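Local atomic coordinates of putative lipoprotein YerB (Bacillus subtilis, PDB entry 2PSB), a protein that is of unknown molecular function but is a putative membrane-anchored lipoprotein that interacts with PcrA. Residues Asn166-Gln171 with Leu286-Gly291. Residues are numbered along the deposited sequence; the frame is centred on the assembly and turned at random.
Sequences NPLLFQ and LPFVPG
The backbones of Phe170 and Phe288 pair in a single beta bridge where two irregular chain segments cross nearly at right angles. The amide N of Phe288 donates to Leu169 O over 2.8 Å, a nearly straight bond (166° at the hydrogen), and in return Gln171 N donates to Phe288 O at 2.9 Å. That carbonyl is the hub of the tightly packed part. Besides the amide it receives a CA-H...O contact from Phe170 CA at 3.0 Å, and it lies at the edge of the Phe170 ring, near the ring plane. The ring reaches it because CG stands anti to the carbonyl carbon of Phe170 (chi1 -68°), which swings CD1 across the bridge to within 3.8 Å of Phe288 CB. The Phe288 ring, buried among Leu259, Phe232 and Pro279 of the underlying strands, takes Leu168 CD2 at its edge, with CD2 of the leucine 4.2 Å from CD2 of the phenylalanine.

The outer side is more open to solvent and largely aliphatic. Exposed Leu169, its CG anti to the backbone N, crosses partly exposed Pro287 at a slant, CG coming 3.8 Å from Pro287 CB and CD2 lying near the same atom. In Gln171, CG sits between the backbone N and the carbonyl carbon (chi1 57°), and the extended chain runs on past Phe288 O to Val289; its NE2 comes 3.2 Å from Val289 CG2, a polar-to-methyl touch and no hydrogen bond.

The contact thus fastens the loop between helix 147-157 and strand 183-187 to the connection between strands 284-285 and 293-298. Its directional bonds are all between backbone atoms, consistent with backbone pairing fixing the alignment and apolar side chains filling in around it, with no charged pair across the junction.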
loop_
_atom_site.group_PDB
_atom_site.type_symbol
_atom_site.label_atom_id
_atom_site.label_comp_id
_atom_site.label_asym_id
_atom_site.label_seq_id
_atom_site.Cartn_x
_atom_site.Cartn_y
_atom_site.Cartn_z
ATOM N N ASN A 166 -6.438 -11.037 11.866
ATOM C CA ASN A 166 -7.612 -10.357 12.401
ATOM C C ASN A 166 -8.139 -9.397 11.339
ATOM O O ASN A 166 -7.408 -8.530 10.846
ATOM C CB ASN A 166 -7.268 -9.597 13.685
ATOM C CG ASN A 166 -8.511 -9.194 14.471
ATOM O OD1 ASN A 166 -9.324 -10.046 14.838
ATOM N ND2 ASN A 166 -8.669 -7.895 14.725
ATOM N N PRO A 167 -9.416 -9.547 10.966
ATOM C CA PRO A 167 -10.055 -8.704 9.950
ATOM C C PRO A 167 -10.194 -7.238 10.315
ATOM O O PRO A 167 -10.141 -6.862 11.486
ATOM C CB PRO A 167 -11.417 -9.364 9.766
ATOM C CG PRO A 167 -11.710 -9.894 11.127
ATOM C CD PRO A 167 -10.382 -10.506 11.532
ATOM N N LEU A 168 -10.365 -6.412 9.291
ATOM C CA LEU A 168 -10.576 -4.995 9.492
ATOM C C LEU A 168 -12.049 -4.830 9.846
ATOM O O LEU A 168 -12.799 -5.807 9.883
ATOM C CB LEU A 168 -10.249 -4.215 8.214
ATOM C CG LEU A 168 -8.781 -3.857 7.973
ATOM C CD1 LEU A 168 -7.866 -4.992 8.395
ATOM C CD2 LEU A 168 -8.603 -3.529 6.499
ATOM N N LEU A 169 -12.449 -3.596 10.111
ATOM C CA LEU A 169 -13.821 -3.295 10.463
ATOM C C LEU A 169 -14.528 -2.756 9.231
ATOM O O LEU A 169 -14.103 -1.751 8.650
ATOM C CB LEU A 169 -13.869 -2.251 11.581
ATOM C CG LEU A 169 -15.258 -1.864 12.097
ATOM C CD1 LEU A 169 -15.898 -3.068 12.780
ATOM C CD2 LEU A 169 -15.149 -0.689 13.071
ATOM N N PHE A 170 -15.613 -3.422 8.848
ATOM C CA PHE A 170 -16.387 -3.037 7.673
ATOM C C PHE A 170 -17.831 -2.704 8.034
ATOM O O PHE A 170 -18.321 -3.108 9.091
ATOM C CB PHE A 170 -16.359 -4.172 6.647
ATOM C CG PHE A 170 -15.007 -4.395 6.039
ATOM C CD1 PHE A 170 -14.518 -3.525 5.068
ATOM C CD2 PHE A 170 -14.197 -5.439 6.469
ATOM C CE1 PHE A 170 -13.237 -3.687 4.537
ATOM C CE2 PHE A 170 -12.913 -5.612 5.943
ATOM C CZ PHE A 170 -12.434 -4.735 4.979
ATOM N N GLN A 171 -18.504 -1.967 7.157
ATOM C CA GLN A 171 -19.893 -1.597 7.390
ATOM C C GLN A 171 -20.864 -2.444 6.565
ATOM O O GLN A 171 -20.457 -3.345 5.831
ATOM C CB GLN A 171 -20.109 -0.116 7.081
ATOM C CG GLN A 171 -19.730 0.285 5.677
ATOM C CD GLN A 171 -20.274 1.643 5.304
ATOM O OE1 GLN A 171 -21.485 1.855 5.296
ATOM N NE2 GLN A 171 -19.383 2.574 4.992
ATOM N N LEU A 286 -14.062 4.215 12.723
ATOM C CA LEU A 286 -14.902 4.408 11.556
ATOM C C LEU A 286 -14.693 3.136 10.731
ATOM O O LEU A 286 -13.564 2.697 10.549
ATOM C CB LEU A 286 -14.438 5.630 10.767
ATOM C CG LEU A 286 -14.834 6.960 11.406
ATOM C CD1 LEU A 286 -14.074 8.099 10.751
ATOM C CD2 LEU A 286 -16.340 7.149 11.268
ATOM N N PRO A 287 -15.781 2.507 10.256
ATOM C CA PRO A 287 -15.597 1.287 9.459
ATOM C C PRO A 287 -15.291 1.589 7.982
ATOM O O PRO A 287 -15.448 2.721 7.527
ATOM C CB PRO A 287 -16.932 0.572 9.632
ATOM C CG PRO A 287 -17.892 1.706 9.644
ATOM C CD PRO A 287 -17.208 2.723 10.557
ATOM N N PHE A 288 -14.850 0.568 7.251
ATOM C CA PHE A 288 -14.563 0.702 5.820
ATOM C C PHE A 288 -15.679 0.007 5.056
ATOM O O PHE A 288 -16.346 -0.891 5.587
ATOM C CB PHE A 288 -13.256 0.002 5.408
ATOM C CG PHE A 288 -12.001 0.676 5.882
ATOM C CD1 PHE A 288 -11.873 2.065 5.872
ATOM C CD2 PHE A 288 -10.917 -0.089 6.303
ATOM C CE1 PHE A 288 -10.673 2.678 6.277
ATOM C CE2 PHE A 288 -9.717 0.513 6.707
ATOM C CZ PHE A 288 -9.594 1.895 6.693
ATOM N N VAL A 289 -15.864 0.427 3.806
ATOM C CA VAL A 289 -16.849 -0.161 2.903
ATOM C C VAL A 289 -16.197 -1.428 2.348
ATOM O O VAL A 289 -15.038 -1.404 1.954
ATOM C CB VAL A 289 -17.138 0.780 1.697
ATOM C CG1 VAL A 289 -17.835 0.005 0.584
ATOM C CG2 VAL A 289 -17.984 1.975 2.137
ATOM N N PRO A 290 -16.933 -2.547 2.290
ATOM C CA PRO A 290 -16.299 -3.759 1.749
ATOM C C PRO A 290 -15.619 -3.508 0.389
ATOM O O PRO A 290 -16.195 -2.878 -0.495
ATOM C CB PRO A 290 -17.464 -4.739 1.639
ATOM C CG PRO A 290 -18.380 -4.313 2.742
ATOM C CD PRO A 290 -18.336 -2.799 2.669
ATOM N N GLY A 291 -14.387 -3.987 0.232
ATOM C CA GLY A 291 -13.681 -3.794 -1.026
ATOM C C GLY A 291 -12.239 -3.349 -0.858
ATOM O O GLY A 291 -11.651 -3.505 0.209
#